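Local coordinates for protein probable TonB-dependent siderophore receptor PiuA (Acinetobacter baumannii, PDB 5FP1) that probably carries out the first step of iron uptake by binding iron-chelating siderophores at the outer membrane, and may bind ferric enterobactin with micromolar affinity, at residues A[631-634]-A[638-641]; A[52-57]-A[669-674]; A[424-427]-A[433-436]; A[25-30]-A[34-39]; A[305-310]-A[698-703]. All blocks are in the same frame, centred on the assembly; numbering follows the deposited sequence.

Contact 1 of 5, residues A[631-634]-A[638-641]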
# COMPACT_ATOMS: atom_id res chain seq x y z
N THR A 631 17.81 12.41 13.19
CA THR A 631 19.14 11.89 13.45
C THR A 631 20.15 13.01 13.68
O THR A 631 19.98 14.14 13.19
CB THR A 631 19.67 10.94 12.36
OG1 THR A 631 20.12 11.69 11.23
CG2 THR A 631 18.57 9.94 11.91
N TYR A 632 21.19 12.66 14.43
CA TYR A 632 22.22 13.61 14.84
C TYR A 632 23.61 12.98 14.73
O TYR A 632 23.83 11.83 15.12
CB TYR A 632 21.95 14.15 16.24
CG TYR A 632 22.71 15.43 16.50
CD1 TYR A 632 24.03 15.39 16.93
CD2 TYR A 632 22.14 16.67 16.25
CE1 TYR A 632 24.75 16.56 17.13
CE2 TYR A 632 22.84 17.83 16.46
CZ TYR A 632 24.15 17.77 16.90
OH TYR A 632 24.87 18.93 17.09
N LYS A 633 24.55 13.74 14.17
CA LYS A 633 25.92 13.27 14.03
C LYS A 633 26.65 13.58 15.33
O LYS A 633 27.26 14.65 15.44
CB LYS A 633 26.60 13.98 12.86
CG LYS A 633 26.62 13.19 11.57
CD LYS A 633 27.61 12.05 11.66
CE LYS A 633 28.17 11.68 10.30
NZ LYS A 633 28.90 10.39 10.34
N VAL A 634 26.54 12.69 16.31
CA VAL A 634 27.13 12.94 17.62
C VAL A 634 28.66 12.92 17.54
O VAL A 634 29.32 13.67 18.23
CB VAL A 634 26.65 11.97 18.72
CG1 VAL A 634 25.13 11.95 18.81
CG2 VAL A 634 27.21 10.58 18.51
N LEU A 638 29.78 8.63 14.01
CA LEU A 638 28.64 8.08 14.76
C LEU A 638 27.39 8.92 14.64
O LEU A 638 27.33 10.06 15.11
CB LEU A 638 28.96 7.90 16.25
CG LEU A 638 27.82 7.30 17.10
CD1 LEU A 638 27.53 5.87 16.68
CD2 LEU A 638 28.14 7.34 18.59
N THR A 639 26.37 8.33 14.02
CA THR A 639 25.05 8.92 13.92
C THR A 639 24.08 8.16 14.81
O THR A 639 24.10 6.91 14.86
CB THR A 639 24.55 8.85 12.46
OG1 THR A 639 25.47 9.55 11.64
CG2 THR A 639 23.17 9.47 12.31
N VAL A 640 23.25 8.90 15.53
CA VAL A 640 22.20 8.32 16.36
C VAL A 640 20.84 8.84 15.87
O VAL A 640 20.70 10.02 15.56
CB VAL A 640 22.38 8.71 17.83
CG1 VAL A 640 21.18 8.29 18.65
CG2 VAL A 640 23.65 8.07 18.39
N GLY A 641 19.86 7.94 15.77
CA GLY A 641 18.50 8.31 15.31
C GLY A 641 17.41 7.94 16.30
O GLY A 641 17.54 6.96 17.04
O HOH W 1 27.73 7.49 11.25

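Contact 2 of 5, residues A[52-57]-A[669-674]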
# COMPACT_ATOMS: atom_id res chain seq x y z
N ILE A 52 14.68 5.19 4.36
CA ILE A 52 14.61 3.74 4.20
C ILE A 52 15.87 3.09 4.81
O ILE A 52 15.80 2.13 5.57
CB ILE A 52 14.41 3.36 2.73
CG1 ILE A 52 12.98 3.77 2.27
CG2 ILE A 52 14.63 1.87 2.52
CD1 ILE A 52 12.79 3.75 0.77
N GLU A 53 17.03 3.66 4.52
CA GLU A 53 18.28 3.16 5.11
C GLU A 53 18.38 3.32 6.63
O GLU A 53 18.80 2.41 7.32
CB GLU A 53 19.49 3.80 4.40
CG GLU A 53 19.68 3.12 3.05
CD GLU A 53 20.73 3.76 2.15
OE1 GLU A 53 21.58 4.53 2.66
OE2 GLU A 53 20.68 3.47 0.92
N ASP A 54 17.97 4.47 7.14
CA ASP A 54 18.02 4.73 8.55
C ASP A 54 17.12 3.78 9.35
O ASP A 54 17.47 3.37 10.48
CB ASP A 54 17.55 6.15 8.83
CG ASP A 54 18.63 7.20 8.62
OD1 ASP A 54 19.76 6.86 8.18
OD2 ASP A 54 18.30 8.38 8.89
N THR A 55 15.93 3.49 8.82
CA THR A 55 14.97 2.68 9.56
C THR A 55 15.12 1.19 9.32
O THR A 55 14.62 0.41 10.10
CB THR A 55 13.51 3.06 9.19
OG1 THR A 55 13.31 2.97 7.78
CG2 THR A 55 13.19 4.46 9.67
N LYS A 56 15.81 0.84 8.25
CA LYS A 56 15.95 -0.52 7.73
C LYS A 56 14.58 -1.19 7.57
O LYS A 56 14.43 -2.37 7.89
CB LYS A 56 16.88 -1.40 8.58
CG LYS A 56 17.56 -2.51 7.79
CD LYS A 56 18.40 -3.44 8.68
CE LYS A 56 18.85 -4.70 7.94
NZ LYS A 56 19.74 -4.38 6.78
N VAL A 57 13.60 -0.43 7.08
CA VAL A 57 12.30 -1.04 6.75
C VAL A 57 12.46 -2.01 5.61
O VAL A 57 13.13 -1.72 4.60
CB VAL A 57 11.19 -0.03 6.47
CG1 VAL A 57 10.77 0.67 7.75
CG2 VAL A 57 11.62 0.98 5.41
N MET A 669 18.13 4.20 16.46
CA MET A 669 19.15 3.71 15.59
C MET A 669 20.54 4.28 15.98
O MET A 669 20.64 5.40 16.46
CB MET A 669 18.81 4.13 14.16
CG MET A 669 19.72 3.62 13.07
SD MET A 669 21.13 4.71 12.71
CE MET A 669 20.32 6.10 11.94
N ALA A 670 21.58 3.52 15.70
CA ALA A 670 22.95 4.01 15.74
C ALA A 670 23.73 3.40 14.59
O ALA A 670 23.70 2.19 14.37
CB ALA A 670 23.60 3.65 17.07
N ARG A 671 24.46 4.25 13.89
CA ARG A 671 25.26 3.88 12.77
C ARG A 671 26.71 4.32 13.02
O ARG A 671 26.96 5.51 13.16
CB ARG A 671 24.79 4.62 11.53
CG ARG A 671 25.61 4.25 10.31
CD ARG A 671 24.87 4.47 8.99
NE ARG A 671 24.29 5.79 8.93
CZ ARG A 671 22.99 6.06 8.83
NH1 ARG A 671 22.09 5.08 8.77
NH2 ARG A 671 22.60 7.31 8.78
N TYR A 672 27.63 3.36 13.02
CA TYR A 672 29.06 3.66 13.23
C TYR A 672 29.82 3.42 11.95
O TYR A 672 29.78 2.31 11.39
CB TYR A 672 29.65 2.81 14.37
CG TYR A 672 31.11 3.15 14.68
CD1 TYR A 672 31.44 4.30 15.37
CD2 TYR A 672 32.14 2.33 14.25
CE1 TYR A 672 32.75 4.62 15.65
CE2 TYR A 672 33.46 2.65 14.52
CZ TYR A 672 33.76 3.79 15.21
OH TYR A 672 35.07 4.11 15.48
N ASN A 673 30.51 4.45 11.47
CA ASN A 673 31.38 4.30 10.32
C ASN A 673 32.69 3.64 10.74
O ASN A 673 33.52 4.26 11.40
CB ASN A 673 31.66 5.65 9.65
CG ASN A 673 30.40 6.45 9.39
OD1 ASN A 673 30.23 7.55 9.91
ND2 ASN A 673 29.50 5.88 8.60
N VAL A 674 32.85 2.37 10.39
CA VAL A 674 34.03 1.63 10.76
C VAL A 674 35.21 2.10 9.91
O VAL A 674 36.29 2.35 10.42
CB VAL A 674 33.84 0.12 10.58
CG1 VAL A 674 35.16 -0.61 10.77
CG2 VAL A 674 32.79 -0.39 11.56

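Contact 3 of 5, residues A[424-427]-A[433-436]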
# COMPACT_ATOMS: atom_id res chain seq x y z
N LEU A 424 -1.35 16.31 -19.58
CA LEU A 424 -0.97 17.00 -18.37
C LEU A 424 -0.06 18.14 -18.79
O LEU A 424 0.85 17.95 -19.58
CB LEU A 424 -0.20 16.09 -17.40
CG LEU A 424 -0.98 14.92 -16.81
CD1 LEU A 424 -0.01 13.86 -16.30
CD2 LEU A 424 -1.88 15.35 -15.66
N ASP A 425 -0.34 19.34 -18.28
CA ASP A 425 0.44 20.53 -18.66
C ASP A 425 0.46 21.51 -17.49
O ASP A 425 -0.59 21.87 -16.95
CB ASP A 425 -0.19 21.16 -19.90
CG ASP A 425 0.64 22.32 -20.50
OD1 ASP A 425 1.82 22.51 -20.14
OD2 ASP A 425 0.08 23.04 -21.36
N ASN A 426 1.65 21.88 -17.06
CA ASN A 426 1.81 22.92 -16.09
C ASN A 426 2.36 24.16 -16.80
O ASN A 426 3.47 24.12 -17.31
CB ASN A 426 2.72 22.48 -14.94
CG ASN A 426 2.83 23.53 -13.85
OD1 ASN A 426 3.60 24.49 -13.98
ND2 ASN A 426 2.07 23.37 -12.78
N ILE A 427 1.56 25.21 -16.87
CA ILE A 427 1.88 26.39 -17.66
C ILE A 427 2.41 27.52 -16.77
O ILE A 427 1.70 28.04 -15.92
CB ILE A 427 0.66 26.88 -18.44
CG1 ILE A 427 0.09 25.74 -19.28
CG2 ILE A 427 1.03 28.04 -19.36
CD1 ILE A 427 -1.22 26.09 -19.94
N TRP A 433 3.38 32.81 -11.36
CA TRP A 433 2.05 32.26 -11.62
C TRP A 433 2.11 30.99 -12.46
O TRP A 433 2.54 31.03 -13.62
CB TRP A 433 1.20 33.28 -12.32
CG TRP A 433 0.84 34.49 -11.49
CD1 TRP A 433 1.49 35.70 -11.47
CD2 TRP A 433 -0.26 34.61 -10.58
NE1 TRP A 433 0.86 36.56 -10.59
CE2 TRP A 433 -0.22 35.93 -10.05
CE3 TRP A 433 -1.27 33.74 -10.17
CZ2 TRP A 433 -1.16 36.37 -9.12
CZ3 TRP A 433 -2.21 34.20 -9.24
CH2 TRP A 433 -2.14 35.50 -8.72
N LEU A 434 1.69 29.87 -11.87
CA LEU A 434 1.67 28.57 -12.59
C LEU A 434 0.27 27.98 -12.63
O LEU A 434 -0.36 27.84 -11.59
CB LEU A 434 2.59 27.55 -11.92
CG LEU A 434 3.95 28.05 -11.46
CD1 LEU A 434 4.66 26.99 -10.65
CD2 LEU A 434 4.78 28.45 -12.65
N LEU A 435 -0.20 27.66 -13.83
CA LEU A 435 -1.50 27.04 -14.03
C LEU A 435 -1.31 25.53 -14.31
O LEU A 435 -0.66 25.17 -15.28
CB LEU A 435 -2.20 27.66 -15.21
CG LEU A 435 -3.56 27.08 -15.59
CD1 LEU A 435 -4.54 27.19 -14.43
CD2 LEU A 435 -4.08 27.78 -16.84
N ASP A 436 -1.81 24.69 -13.42
CA ASP A 436 -1.64 23.22 -13.55
C ASP A 436 -2.91 22.60 -14.11
O ASP A 436 -4.01 22.88 -13.60
CB ASP A 436 -1.34 22.63 -12.17
CG ASP A 436 -0.82 21.17 -12.26
OD1 ASP A 436 0.32 20.96 -12.74
OD2 ASP A 436 -1.59 20.27 -11.86

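Contact 4 of 5, residues A[25-30]-A[34-39]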
# COMPACT_ATOMS: atom_id res chain seq x y z
N VAL A 25 13.18 15.45 -0.56
CA VAL A 25 13.24 15.13 -1.98
C VAL A 25 12.58 16.25 -2.78
O VAL A 25 11.43 16.58 -2.52
CB VAL A 25 12.52 13.78 -2.23
CG1 VAL A 25 12.51 13.42 -3.71
CG2 VAL A 25 13.18 12.69 -1.40
N ASP A 26 13.30 16.81 -3.76
CA ASP A 26 12.82 18.01 -4.48
C ASP A 26 11.95 17.71 -5.68
O ASP A 26 11.05 18.47 -6.00
CB ASP A 26 13.98 18.89 -4.96
CG ASP A 26 14.74 19.51 -3.83
OD1 ASP A 26 14.15 19.77 -2.76
OD2 ASP A 26 15.95 19.72 -4.01
N GLN A 27 12.25 16.60 -6.35
CA GLN A 27 11.54 16.23 -7.57
C GLN A 27 11.05 14.79 -7.46
O GLN A 27 11.78 13.92 -7.02
CB GLN A 27 12.47 16.29 -8.79
CG GLN A 27 13.22 17.59 -8.96
CD GLN A 27 12.46 18.58 -9.80
OE1 GLN A 27 11.32 18.33 -10.22
NE2 GLN A 27 13.08 19.71 -10.08
N SER A 28 9.86 14.56 -7.97
CA SER A 28 9.34 13.22 -8.13
C SER A 28 10.05 12.48 -9.25
O SER A 28 10.43 13.09 -10.24
CB SER A 28 7.87 13.31 -8.47
OG SER A 28 7.39 12.04 -8.88
N ALA A 29 10.21 11.17 -9.11
CA ALA A 29 10.76 10.35 -10.19
C ALA A 29 9.67 10.00 -11.20
O ALA A 29 9.92 9.41 -12.23
CB ALA A 29 11.40 9.08 -9.62
N ASN A 30 8.44 10.41 -10.92
CA ASN A 30 7.33 10.13 -11.81
C ASN A 30 7.19 11.26 -12.85
O ASN A 30 6.96 12.43 -12.50
CB ASN A 30 6.07 10.00 -10.93
CG ASN A 30 4.79 9.69 -11.71
OD1 ASN A 30 4.74 9.76 -12.93
ND2 ASN A 30 3.73 9.36 -10.98
N VAL A 34 5.11 17.05 -13.69
CA VAL A 34 5.92 17.83 -14.60
C VAL A 34 6.64 19.00 -13.93
O VAL A 34 7.53 19.61 -14.54
CB VAL A 34 5.06 18.33 -15.76
CG1 VAL A 34 4.47 17.13 -16.49
CG2 VAL A 34 3.94 19.25 -15.26
N ALA A 35 6.26 19.31 -12.70
CA ALA A 35 6.88 20.41 -11.94
C ALA A 35 7.54 19.88 -10.69
O ALA A 35 7.16 18.82 -10.21
CB ALA A 35 5.81 21.44 -11.57
N PRO A 36 8.53 20.62 -10.14
CA PRO A 36 9.12 20.23 -8.85
C PRO A 36 8.07 20.18 -7.77
O PRO A 36 7.02 20.81 -7.89
CB PRO A 36 10.15 21.34 -8.56
CG PRO A 36 9.99 22.37 -9.63
CD PRO A 36 9.18 21.79 -10.74
N LEU A 37 8.32 19.40 -6.72
CA LEU A 37 7.28 19.20 -5.72
C LEU A 37 6.88 20.53 -5.05
O LEU A 37 5.71 20.75 -4.75
CB LEU A 37 7.72 18.15 -4.72
CG LEU A 37 7.82 16.74 -5.34
CD1 LEU A 37 8.33 15.79 -4.28
CD2 LEU A 37 6.49 16.29 -5.93
N LEU A 38 7.83 21.44 -4.86
CA LEU A 38 7.56 22.77 -4.27
C LEU A 38 6.45 23.53 -4.98
O LEU A 38 5.65 24.24 -4.35
CB LEU A 38 8.87 23.59 -4.29
CG LEU A 38 8.81 25.02 -3.75
CD1 LEU A 38 8.57 24.99 -2.26
CD2 LEU A 38 10.11 25.76 -4.08
N ASP A 39 6.39 23.38 -6.30
CA ASP A 39 5.46 24.11 -7.12
C ASP A 39 4.28 23.28 -7.58
O ASP A 39 3.44 23.76 -8.33
CB ASP A 39 6.19 24.65 -8.33
CG ASP A 39 7.32 25.60 -7.93
OD1 ASP A 39 7.32 26.07 -6.78
OD2 ASP A 39 8.22 25.78 -8.75
O HOH W 2 10.75 20.89 -4.94
O HOH W 3 8.57 16.71 -9.42

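Contact 5 of 5, residues A[305-310]-A[698-703]. With PO4 (phosphate ion), chain B.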
# COMPACT_ATOMS: atom_id res chain seq x y z
N ASP A 305 -11.70 -16.80 15.79
CA ASP A 305 -13.05 -17.06 16.29
C ASP A 305 -14.23 -16.58 15.44
O ASP A 305 -15.33 -17.04 15.63
CB ASP A 305 -13.26 -16.61 17.74
CG ASP A 305 -14.27 -17.50 18.46
OD1 ASP A 305 -14.13 -18.74 18.31
OD2 ASP A 305 -15.17 -16.99 19.18
N ASP A 306 -14.00 -15.66 14.50
CA ASP A 306 -15.04 -15.28 13.54
C ASP A 306 -16.32 -14.85 14.27
O ASP A 306 -17.42 -15.18 13.85
CB ASP A 306 -15.32 -16.46 12.64
CG ASP A 306 -16.04 -16.07 11.35
OD1 ASP A 306 -15.99 -14.92 10.93
OD2 ASP A 306 -16.62 -16.96 10.75
N SER A 307 -16.14 -14.15 15.39
CA SER A 307 -17.25 -13.62 16.22
C SER A 307 -18.25 -14.70 16.68
O SER A 307 -19.40 -14.40 16.93
CB SER A 307 -17.98 -12.47 15.50
OG SER A 307 -17.04 -11.46 15.11
N LYS A 308 -17.81 -15.94 16.80
CA LYS A 308 -18.73 -16.99 17.19
C LYS A 308 -19.04 -17.04 18.67
O LYS A 308 -19.89 -17.82 19.07
CB LYS A 308 -18.18 -18.34 16.77
CG LYS A 308 -18.04 -18.50 15.26
CD LYS A 308 -19.38 -18.71 14.59
CE LYS A 308 -19.18 -18.78 13.09
NZ LYS A 308 -20.46 -18.64 12.37
N GLY A 309 -18.35 -16.25 19.49
CA GLY A 309 -18.66 -16.19 20.91
C GLY A 309 -17.83 -17.13 21.79
O GLY A 309 -18.00 -17.17 22.99
N ASN A 310 -16.94 -17.92 21.19
CA ASN A 310 -16.16 -18.86 21.98
C ASN A 310 -15.19 -18.15 22.87
O ASN A 310 -14.80 -18.69 23.91
CB ASN A 310 -15.46 -19.94 21.13
CG ASN A 310 -16.43 -20.68 20.25
OD1 ASN A 310 -17.35 -21.35 20.72
ND2 ASN A 310 -16.24 -20.54 18.96
N ALA A 698 -13.33 -4.82 9.69
CA ALA A 698 -14.73 -4.37 9.89
C ALA A 698 -15.48 -5.24 10.89
O ALA A 698 -16.42 -4.79 11.55
CB ALA A 698 -15.48 -4.32 8.54
N SER A 699 -15.08 -6.50 10.98
CA SER A 699 -15.61 -7.39 12.00
C SER A 699 -14.52 -8.36 12.49
O SER A 699 -13.43 -8.44 11.91
CB SER A 699 -16.82 -8.14 11.46
OG SER A 699 -17.55 -8.66 12.55
N HIS A 700 -14.80 -9.04 13.57
CA HIS A 700 -14.03 -10.20 14.02
C HIS A 700 -12.70 -9.95 14.75
O HIS A 700 -12.49 -10.50 15.84
CB HIS A 700 -13.80 -11.18 12.88
CG HIS A 700 -15.03 -11.46 12.06
ND1 HIS A 700 -16.23 -11.86 12.62
CD2 HIS A 700 -15.23 -11.43 10.72
CE1 HIS A 700 -17.11 -12.04 11.66
NE2 HIS A 700 -16.54 -11.79 10.50
N TYR A 701 -11.79 -9.19 14.16
CA TYR A 701 -10.44 -9.12 14.69
C TYR A 701 -9.68 -7.88 14.27
O TYR A 701 -10.05 -7.16 13.32
CB TYR A 701 -9.63 -10.36 14.29
CG TYR A 701 -9.11 -10.30 12.88
CD1 TYR A 701 -9.90 -10.67 11.80
CD2 TYR A 701 -7.82 -9.85 12.62
CE1 TYR A 701 -9.43 -10.56 10.48
CE2 TYR A 701 -7.32 -9.80 11.34
CZ TYR A 701 -8.12 -10.16 10.27
OH TYR A 701 -7.59 -10.07 8.99
N ALA A 702 -8.60 -7.65 15.00
CA ALA A 702 -7.60 -6.66 14.66
C ALA A 702 -6.22 -7.29 14.63
O ALA A 702 -5.97 -8.31 15.28
CB ALA A 702 -7.61 -5.53 15.65
N THR A 703 -5.29 -6.66 13.92
CA THR A 703 -3.96 -7.22 13.75
C THR A 703 -3.03 -6.51 14.72
O THR A 703 -2.93 -5.28 14.71
CB THR A 703 -3.44 -7.00 12.31
OG1 THR A 703 -4.32 -7.66 11.40
CG2 THR A 703 -2.04 -7.53 12.12
P PO4 B . -17.70 -13.96 8.12
O1 PO4 B . -18.33 -14.60 9.33
O2 PO4 B . -16.20 -14.14 8.24
O3 PO4 B . -18.04 -12.47 8.06
O4 PO4 B . -18.20 -14.64 6.86
O HOH W 4 -13.68 -12.93 16.46
O HOH W 5 -17.05 -8.90 15.57

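Contact 1 of 5, residues A[631-634]-A[638-641]
Y632 and V640 face each other as an antiparallel hydrogen-bonded pair and tie the two strands with a pair of backbone hydrogen bonds near the turn. Y632 N gives its hydrogen to V640 O at 2.9 Å, and V640 N returns a straighter bond to Y632 O at 3.0 Å (168° at the hydrogen). Each of these carbonyl oxygens also takes a CA-H...O contact, V640 O from T631 CA at 3.2 Å and Y632 O from T639 CA. Among the apolar contacts, V634 and L638 are pressed together at the turn: V634 CG2 stands 3.4 Å from L638 CD2, closer than usual for two methyl groups. With L638 CG anti to its backbone N, chi1 -179° carries the branch past V634, and CD2 crosses that methyl at a slant. V634 CG1 also approaches V640 CG2, on the face that Y632 shares. On the other face, T631 CB meets T639 CG2 at 3.8 Å, while T631 CG2 rests on the CA of G641. The polar side-chain contacts are also on this face. K633, bent at chi2 (-73°), lays its methylenes across T639, with CD 3.3 Å from T639 OG1. A water accepts from T639 OG1 at 3.1 Å and, weakly, from K633 NZ, whose stronger partner is P636 O in the turn; T631 OG1 is bonded to N583 on the neighbouring strand. The chemistry therefore divides by face: V640 and Y632 are on the outer surface of the barrel, whereas the buried threonines and glycine, with partly exposed K633 over T639, line the inner side, where the T631 methyl lies by D54 of the plug.

Contact 2 of 5, residues A[52-57]-A[669-674]
The plug domain is tied to the barrel wall here by a salt bridge between D54, near the end of plug helix 49-55, and R671 on barrel strand 659-673. R671 uses the end of its guanidinium group: NH2 lies 2.9 Å and NH1 3.0 Å from the same oxygen, D54 OD1. That oxygen sits almost in the guanidinium plane, but both nitrogens come from one face of the carboxylate, about 30° out of its plane, one on the syn and one on the anti side. R671 leaves the strand with CG anti to the backbone N (chi1 -180°) and then bends at chi3 (50°), which swings the nitrogens toward the helix. This is the arrangement of a TonB-dependent receptor, in which a globular plug fills a beta-barrel and meets its inner wall largely through polar groups. Barrel residues around the bridge extend it: W629 NE1 bonds to D54 OD2, Q681 OE1 receives R671 NH1, and N683 ND2 bonds to D54 O. Within the plug, Q50 NE2 also bonds to D54 OD1, and so many donors round one carboxylate would be expected to favour its charged form. M669 packs against the same aspartate. Its chain, bent at chi2 and chi3, sets CG 3.4 Å from D54 O and folds the methyl back, so that CE lies 3.9 Å from D54 OD1 and touches the carboxylate carbon at a similar distance.

Contact 3 of 5, residues A[424-427]-A[433-436]
I427 and L435 join the two strands as a hydrogen-bonded antiparallel pair, with N426 opposite D436 as the adjoining non-hydrogen-bonded pair and the strand axes 4.5 Å apart. I427 N reaches L435 O at 2.7 Å, and L435 N reaches I427 O at 2.8 Å, both bonds being nearly straight. The same two oxygens receive CA-H...O contacts, L435 O from N426 CA and I427 O from L434 CA, each at 3.4 Å. On the face of N426 and D436 the contact is polar. N426 ND2 donates to D436 OD1 at 3.0 Å with 175° at the hydrogen, almost linear. The oxygen lies exactly in the amide plane and is met on its anti side, although amide and carboxylate planes are turned 50° apart. Both side chains have CG anti to the backbone N (N426 chi1 -177°), which lets their ends converge across the pair. The amide is held at its other end too, since N426 OD1 accepts from R348 on the next strand, while D436 OD2 accepts from Q471, so the polar line continues over several strands. N426 OD1 also touches L434 CB at 3.8 Å. On the reverse face I427 and L435 meet loosely through their CB atoms, 4.4 Å apart. N426 and D436, together with L434, turn toward the plug, and I427 and L435 turn outward; such a short-turned antiparallel hairpin, its residues alternating between inside and outside, is typical of the beta-barrel of TonB-dependent receptors.

Contact 4 of 5, residues A[25-30]-A[34-39]
L37 lies against the backbone of residues 25-28, and its own N-H makes the single direct hydrogen bond between the segments. L37 N donates to D26 O at 3.0 Å, and the side chain then follows the same carbonyl, with L37 CB 3.6 Å from D26 O. Beyond it the isobutyl group spreads: CD1 touches V25 O at 3.7 Å and CD2 approaches S28 CB. The side chain also packs on V44 and V46 of the first plug strand. Both segments belong to the loop that precedes plug strand 43-47, and L37 begins a short 3-10 turn over residues 37-39. Q27 and P36 form the second part of the contact. The glutamine starts out away from the proline segment but bends sharply at chi2 (-91°), bringing its amide alongside the ring so that the two side chains point the same way. Q27 OE1 rests 3.2 Å from P36 CA, while NE2 lies 3.7 Å from P36 CB. Water supplements these contacts. One water donates to D26 O at 2.7 Å and accepts from L38 N, bridging beside the direct bond. Another accepts from S28 N at 2.9 Å and lies near A35 O and Q27 OE1, whereas S28 OG is bonded to E118 and receives N30 N in an ST turn.

Contact 5 of 5, residues A[305-310]-A[698-703]
S307 and H700 bring the two segments together, their CA atoms 5.2 Å apart: S307 sits in the type I' turn from D305 to K308, and H700 is the centre of a classic gamma turn closed by Y701 N to S699 O. Two waters join the backbones as well, one linking S307 N to H700 O, the other accepting from H700 N and bonded to S307 OG. The imidazole of H700 is held at both nitrogens. S307 OG comes to the edge of the ring, near its plane, and makes a short hydrogen bond (2.6 Å) with H700 ND1. At the other end, NE2 donates to phosphate O3 at 2.9 Å, in a nearly straight bond (163°). The two faces are covered by oxygens near the rim: D306 OD1 stands 3.1 Å above one, badly angled for bonding to the ring nitrogens, and S699 OG 3.4 Å above the opposite one. D306 CG lies anti to the backbone N (chi1 -162°), a torsion that carries OD1 back over the imidazole. The same D306 OD1 is 2.8 Å from phosphate O2, while D306 OD2 makes a salt bridge with R319, and S699 OG bonds to K658. A carboxylate over the ring and a phosphate at its edge would probably favour a positive imidazole. The phosphate probably comes from the crystallisation liquor and is no evidence of a substrate site. Polar side chains, waters and tight turns meeting in this way are as expected of the loops that join barrel strands, probably on the extracellular side, in TonB-dependent receptors.

Contacts 1 and 2 adjoin, their centres 10 Å apart: strands 638-651 and 659-673 are neighbours, joined by probable hydrogen bonds G641 N to M669 O (2.7 Å) and T639 O to R671 N (2.9 Å), and T631 CG2 lies 3.4 Å from D54 OD2, so the hairpin backs the plug salt bridge. Contacts 3 and 4 form a second such pair, 13 Å between centres, where V34 and D39 of the plug-side loop pack on N426 and L434 of the barrel. Among these contacts the plug region meets the wall at two places, contacts 2 and 4 being about 26 Å apart between centres. Contact 5 and its phosphate stand apart, about 38 Å from contact 2 and 50 Å from contact 3 between centres.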